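Local coordinates for protein probable zinc protease (Pseudomonas aeruginosa, PDB 4NNZ) that probably acts as a zinc-dependent peptidase of the M16 family, forming one subunit of a heterodimeric protease, at residues Q93-A96 with V102-E105; D98-A103 with D201-L206. One frame throughout, in Å; residues are numbered along the deposited sequence.

Contact 1 (Q93-A96 with V102-E105); sequences QVLA and VALE
Gln93 and Leu95 converge on the methyl of Ala103, an example of how a strand-turn-helix unit of the M16 alpha/beta fold lays its helix back on the sheet it has just left. The two larger side chains stand two positions apart on one face of strand 89-96, and a single small residue of helix 100-112 sits against both. Gln93 presents the flat of its carboxamide: Ala103 CB lies over that plane, 3.6 Å from NE2 and 3.7 Å from CD, and OE1 is not much farther at 4.0 Å. The glutamine reaches this pose because CG sits between the backbone N and the carbonyl carbon (chi1 47°) and the chain then bends at chi2. Its side chain also touches Met106 and Glu107 of the same helix, while its backbone is hydrogen-bonded to Ser31 on the neighbouring strand 28-35. The small side chain is consistent with the close approach of helix and strand, Gln93 CA and Ala103 CA lying 7.6 Å apart. Leu95 completes the arrangement with one branch alone, its CD2 methyl meeting Ala103 CB at 3.4 Å.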
ATOM      1  N   GLN A  93     -16.682 -22.336  16.951  1.00 50.86           N
ATOM      2  CA  GLN A  93     -16.613 -23.353  17.940  1.00 52.49           C
ATOM      3  C   GLN A  93     -17.421 -24.515  17.440  1.00 48.91           C
ATOM      4  O   GLN A  93     -18.275 -24.349  16.640  1.00 46.66           O
ATOM      5  CB  GLN A  93     -17.168 -22.834  19.254  1.00 57.70           C
ATOM      6  CG  GLN A  93     -18.484 -22.111  19.119  1.00 70.60           C
ATOM      7  CD  GLN A  93     -18.582 -20.864  19.970  1.00 83.50           C
ATOM      8  OE1 GLN A  93     -19.092 -19.844  19.525  1.00 80.53           O
ATOM      9  NE2 GLN A  93     -18.111 -20.945  21.193  1.00 76.13           N
ATOM     10  N   VAL A  94     -17.128 -25.698  17.909  1.00 49.33           N
ATOM     11  CA  VAL A  94     -17.907 -26.831  17.543  1.00 49.91           C
ATOM     12  C   VAL A  94     -18.319 -27.451  18.850  1.00 50.63           C
ATOM     13  O   VAL A  94     -17.568 -27.425  19.795  1.00 46.23           O
ATOM     14  CB  VAL A  94     -17.106 -27.778  16.674  1.00 55.31           C
ATOM     15  CG1 VAL A  94     -15.699 -27.906  17.179  1.00 55.40           C
ATOM     16  CG2 VAL A  94     -17.779 -29.118  16.597  1.00 57.08           C
ATOM     17  N   LEU A  95     -19.535 -27.959  18.923  1.00 49.13           N
ATOM     18  CA  LEU A  95     -20.070 -28.328  20.211  1.00 49.65           C
ATOM     19  C   LEU A  95     -21.288 -29.191  20.262  1.00 50.13           C
ATOM     20  O   LEU A  95     -21.940 -29.463  19.283  1.00 52.17           O
ATOM     21  CB  LEU A  95     -20.318 -27.081  21.026  1.00 54.54           C
ATOM     22  CG  LEU A  95     -20.664 -25.842  20.220  1.00 61.09           C
ATOM     23  CD1 LEU A  95     -22.149 -25.621  20.129  1.00 65.77           C
ATOM     24  CD2 LEU A  95     -20.008 -24.653  20.834  1.00 63.52           C
ATOM     25  N   ALA A  96     -21.565 -29.612  21.470  1.00 50.74           N
ATOM     26  CA  ALA A  96     -22.688 -30.426  21.768  1.00 48.72           C
ATOM     27  C   ALA A  96     -23.933 -29.610  21.725  1.00 47.41           C
ATOM     28  O   ALA A  96     -24.025 -28.515  22.177  1.00 43.40           O
ATOM     29  CB  ALA A  96     -22.510 -31.056  23.117  1.00 47.70           C
ATOM     30  N   VAL A 102     -24.731 -21.504  25.599  1.00 58.21           N
ATOM     31  CA  VAL A 102     -23.571 -20.912  26.205  1.00 61.20           C
ATOM     32  C   VAL A 102     -22.490 -20.522  25.217  1.00 59.34           C
ATOM     33  O   VAL A 102     -21.717 -19.642  25.472  1.00 57.09           O
ATOM     34  CB  VAL A 102     -23.009 -21.791  27.302  1.00 63.22           C
ATOM     35  CG1 VAL A 102     -22.204 -22.924  26.729  1.00 66.81           C
ATOM     36  CG2 VAL A 102     -22.141 -20.962  28.199  1.00 69.01           C
ATOM     37  N   ALA A 103     -22.447 -21.184  24.082  1.00 59.51           N
ATOM     38  CA  ALA A 103     -21.559 -20.769  23.034  1.00 60.72           C
ATOM     39  C   ALA A 103     -21.953 -19.441  22.461  1.00 56.05           C
ATOM     40  O   ALA A 103     -21.131 -18.604  22.265  1.00 53.70           O
ATOM     41  CB  ALA A 103     -21.532 -21.807  21.945  1.00 59.42           C
ATOM     42  N   LEU A 104     -23.231 -19.255  22.197  1.00 53.93           N
ATOM     43  CA  LEU A 104     -23.714 -18.019  21.636  1.00 51.46           C
ATOM     44  C   LEU A 104     -23.585 -16.892  22.605  1.00 51.95           C
ATOM     45  O   LEU A 104     -23.439 -15.787  22.213  1.00 53.37           O
ATOM     46  CB  LEU A 104     -25.157 -18.132  21.237  1.00 48.83           C
ATOM     47  CG  LEU A 104     -25.563 -19.026  20.105  1.00 48.91           C
ATOM     48  CD1 LEU A 104     -27.029 -18.829  19.871  1.00 49.25           C
ATOM     49  CD2 LEU A 104     -24.804 -18.700  18.847  1.00 50.71           C
ATOM     50  N   GLU A 105     -23.698 -17.184  23.877  1.00 55.95           N
ATOM     51  CA  GLU A 105     -23.673 -16.153  24.877  1.00 62.29           C
ATOM     52  C   GLU A 105     -22.312 -15.543  24.977  1.00 63.38           C
ATOM     53  O   GLU A 105     -22.189 -14.387  25.307  1.00 67.93           O
ATOM     54  CB  GLU A 105     -24.113 -16.702  26.232  1.00 67.66           C
ATOM     55  CG  GLU A 105     -23.732 -15.852  27.431  1.00 77.57           C
ATOM     56  CD  GLU A 105     -24.290 -16.377  28.732  1.00 89.74           C
ATOM     57  OE1 GLU A 105     -23.681 -17.279  29.331  1.00 82.79           O
ATOM     58  OE2 GLU A 105     -25.344 -15.889  29.169  1.00 93.89           O
TER

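Contact 2 (D98-A103 with D201-L206); sequences DRLPVA and DEVKTL
Leu100 and Pro101, in the first turn of helix 100-112, meet Val203 and Leu206 of helix 200-211, two helices packed side by side on one face of the six-stranded M16 sheet. Arg99 occupies the N-cap position, and its carbonyl O receives weak bonds from the amides of Val102 and Ala103. Leu100 comes next and extends toward the second helix, with CG anti to the backbone N (chi1 175°). Its CD2 only grazes Val203, approaching CG2 at 4.4 Å, and both residues also touch Val198, a loop residue. Pro101 makes the firmer contact. In the first turn of a helix a proline costs no backbone bond, and here Leu206 CD2 stands over one face of the puckered Pro101 ring, 3.7 Å from Pro101 CG and equally close to Pro101 CA, with Pro101 CB at 3.9 Å. One turn of the helix thus gives two adjoining apolar contacts, the Leu100 one more deeply buried. Ala103, which follows Val102 on the helix, takes part in contact 1 instead. In the partner helix Asp201 O is gripped twice by Thr205, from opposite faces of the carbonyl plane: by the backbone N at 3.1 Å and by OG1 at 3.0 Å.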
ATOM      1  N   ASP A  98     -26.697 -29.298  23.121  1.00 58.46           N
ATOM      2  CA  ASP A  98     -27.389 -28.653  24.192  1.00 61.24           C
ATOM      3  C   ASP A  98     -26.607 -27.503  24.731  1.00 59.87           C
ATOM      4  O   ASP A  98     -27.114 -26.715  25.484  1.00 63.74           O
ATOM      5  CB  ASP A  98     -27.689 -29.639  25.299  1.00 67.89           C
ATOM      6  CG  ASP A  98     -26.603 -30.662  25.477  1.00 80.26           C
ATOM      7  OD1 ASP A  98     -26.347 -31.448  24.518  1.00 89.85           O
ATOM      8  OD2 ASP A  98     -26.032 -30.681  26.584  1.00 76.08           O
ATOM      9  N   ARG A  99     -25.362 -27.405  24.332  1.00 62.18           N
ATOM     10  CA  ARG A  99     -24.480 -26.391  24.859  1.00 62.65           C
ATOM     11  C   ARG A  99     -24.455 -25.131  24.010  1.00 56.60           C
ATOM     12  O   ARG A  99     -23.705 -24.235  24.254  1.00 48.42           O
ATOM     13  CB  ARG A  99     -23.083 -26.961  25.046  1.00 67.00           C
ATOM     14  CG  ARG A  99     -22.691 -27.246  26.484  1.00 69.49           C
ATOM     15  CD  ARG A  99     -23.846 -27.754  27.321  1.00 81.23           C
ATOM     16  NE  ARG A  99     -23.555 -27.778  28.757  1.00 86.32           N
ATOM     17  CZ  ARG A  99     -22.569 -28.466  29.332  1.00 85.09           C
ATOM     18  NH1 ARG A  99     -21.752 -29.214  28.614  1.00 82.84           N
ATOM     19  NH2 ARG A  99     -22.398 -28.408  30.636  1.00 82.05           N
ATOM     20  N   LEU A 100     -25.310 -25.071  23.016  1.00 57.65           N
ATOM     21  CA  LEU A 100     -25.300 -23.978  22.073  1.00 56.08           C
ATOM     22  C   LEU A 100     -25.572 -22.655  22.744  1.00 58.84           C
ATOM     23  O   LEU A 100     -24.993 -21.644  22.386  1.00 60.73           O
ATOM     24  CB  LEU A 100     -26.313 -24.229  20.977  1.00 51.56           C
ATOM     25  CG  LEU A 100     -26.527 -23.120  19.968  1.00 55.17           C
ATOM     26  CD1 LEU A 100     -25.226 -22.647  19.375  1.00 59.25           C
ATOM     27  CD2 LEU A 100     -27.455 -23.535  18.871  1.00 52.89           C
ATOM     28  N   PRO A 101     -26.420 -22.653  23.751  1.00 61.38           N
ATOM     29  CA  PRO A 101     -26.794 -21.414  24.396  1.00 60.67           C
ATOM     30  C   PRO A 101     -25.613 -20.741  25.004  1.00 56.19           C
ATOM     31  O   PRO A 101     -25.472 -19.563  24.899  1.00 55.74           O
ATOM     32  CB  PRO A 101     -27.693 -21.897  25.501  1.00 58.61           C
ATOM     33  CG  PRO A 101     -28.384 -23.039  24.893  1.00 62.45           C
ATOM     34  CD  PRO A 101     -27.507 -23.620  23.838  1.00 61.22           C
ATOM     35  N   VAL A 102     -24.731 -21.504  25.599  1.00 58.21           N
ATOM     36  CA  VAL A 102     -23.571 -20.912  26.205  1.00 61.20           C
ATOM     37  C   VAL A 102     -22.490 -20.522  25.217  1.00 59.34           C
ATOM     38  O   VAL A 102     -21.717 -19.642  25.472  1.00 57.09           O
ATOM     39  CB  VAL A 102     -23.009 -21.791  27.302  1.00 63.22           C
ATOM     40  CG1 VAL A 102     -22.204 -22.924  26.729  1.00 66.81           C
ATOM     41  CG2 VAL A 102     -22.141 -20.962  28.199  1.00 69.01           C
ATOM     42  N   ALA A 103     -22.447 -21.184  24.082  1.00 59.51           N
ATOM     43  CA  ALA A 103     -21.559 -20.769  23.034  1.00 60.72           C
ATOM     44  C   ALA A 103     -21.953 -19.441  22.461  1.00 56.05           C
ATOM     45  O   ALA A 103     -21.131 -18.604  22.265  1.00 53.70           O
ATOM     46  CB  ALA A 103     -21.532 -21.807  21.945  1.00 59.42           C
ATOM     47  N   ASP A 201     -35.751 -22.106  14.276  1.00 61.82           N
ATOM     48  CA  ASP A 201     -36.449 -21.317  15.256  1.00 62.36           C
ATOM     49  C   ASP A 201     -35.762 -21.261  16.583  1.00 59.03           C
ATOM     50  O   ASP A 201     -35.787 -20.269  17.267  1.00 56.45           O
ATOM     51  CB  ASP A 201     -37.877 -21.759  15.364  1.00 66.77           C
ATOM     52  CG  ASP A 201     -38.723 -21.115  14.336  1.00 67.99           C
ATOM     53  OD1 ASP A 201     -38.706 -19.884  14.250  1.00 70.75           O
ATOM     54  OD2 ASP A 201     -39.374 -21.832  13.582  1.00 74.96           O
ATOM     55  N   GLU A 202     -35.170 -22.361  16.949  1.00 61.53           N
ATOM     56  CA  GLU A 202     -34.455 -22.393  18.164  1.00 69.55           C
ATOM     57  C   GLU A 202     -33.319 -21.413  18.083  1.00 66.54           C
ATOM     58  O   GLU A 202     -33.119 -20.655  18.983  1.00 61.76           O
ATOM     59  CB  GLU A 202     -33.893 -23.787  18.309  0.50 82.29           C
ATOM     60  CG  GLU A 202     -33.525 -24.216  19.703  0.50 91.66           C
ATOM     61  CD  GLU A 202     -33.561 -25.712  19.833  0.50100.93           C
ATOM     62  OE1 GLU A 202     -34.198 -26.225  20.781  0.50110.28           O
ATOM     63  OE2 GLU A 202     -32.977 -26.369  18.962  0.50101.33           O
ATOM     64  N   VAL A 203     -32.565 -21.438  17.000  1.00 60.61           N
ATOM     65  CA  VAL A 203     -31.439 -20.533  16.846  1.00 60.00           C
ATOM     66  C   VAL A 203     -31.884 -19.079  16.800  1.00 57.95           C
ATOM     67  O   VAL A 203     -31.281 -18.212  17.388  1.00 55.72           O
ATOM     68  CB  VAL A 203     -30.640 -20.859  15.581  1.00 61.91           C
ATOM     69  CG1 VAL A 203     -29.535 -19.858  15.375  1.00 62.15           C
ATOM     70  CG2 VAL A 203     -30.078 -22.246  15.642  1.00 54.48           C
ATOM     71  N   LYS A 204     -32.984 -18.832  16.124  1.00 58.06           N
ATOM     72  CA  LYS A 204     -33.455 -17.494  15.956  1.00 60.25           C
ATOM     73  C   LYS A 204     -33.715 -16.901  17.302  1.00 59.00           C
ATOM     74  O   LYS A 204     -33.410 -15.765  17.551  1.00 57.97           O
ATOM     75  CB  LYS A 204     -34.743 -17.517  15.177  1.00 66.96           C
ATOM     76  CG  LYS A 204     -35.423 -16.177  15.092  1.00 76.41           C
ATOM     77  CD  LYS A 204     -36.458 -16.166  13.974  1.00 84.18           C
ATOM     78  CE  LYS A 204     -36.580 -14.807  13.302  1.00 83.90           C
ATOM     79  NZ  LYS A 204     -36.906 -14.896  11.861  1.00 79.52           N
ATOM     80  N   THR A 205     -34.277 -17.688  18.182  1.00 59.98           N
ATOM     81  CA  THR A 205     -34.599 -17.215  19.492  1.00 56.83           C
ATOM     82  C   THR A 205     -33.402 -16.820  20.310  1.00 53.87           C
ATOM     83  O   THR A 205     -33.433 -15.844  21.002  1.00 51.03           O
ATOM     84  CB  THR A 205     -35.401 -18.280  20.226  1.00 56.54           C
ATOM     85  OG1 THR A 205     -36.599 -18.516  19.505  1.00 52.74           O
ATOM     86  CG2 THR A 205     -35.736 -17.838  21.599  1.00 57.36           C
ATOM     87  N   LEU A 206     -32.368 -17.628  20.275  1.00 57.35           N
ATOM     88  CA  LEU A 206     -31.168 -17.360  21.038  1.00 59.24           C
ATOM     89  C   LEU A 206     -30.426 -16.138  20.592  1.00 54.60           C
ATOM     90  O   LEU A 206     -29.864 -15.439  21.388  1.00 55.03           O
ATOM     91  CB  LEU A 206     -30.268 -18.568  21.085  1.00 60.04           C
ATOM     92  CG  LEU A 206     -30.943 -19.675  21.854  1.00 62.37           C
ATOM     93  CD1 LEU A 206     -31.737 -20.499  20.887  1.00 63.78           C
ATOM     94  CD2 LEU A 206     -29.948 -20.528  22.603  1.00 63.62           C
TER

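In the fold
From the N terminus, after strands 7-11 and 17-22, the chain lays down strand 28-35 and later strand 89-96 beside it. Contact 1 then closes a very short loop, only five residues separating 93-96 from 102-105. Contact 2 starts inside that span and closes a far longer one, 97 residues, once the chain has returned through strand 190-196 on the other side of 28-35. The two loops therefore cross rather than nest, sharing Val102 and Ala103. Helix 100-112 is the common element, fixed to the sheet by contact 1 and to helix 200-211 by contact 2. Direct packing joins the two: Leu104 CD1 lies 3.5 Å from Leu206 CB.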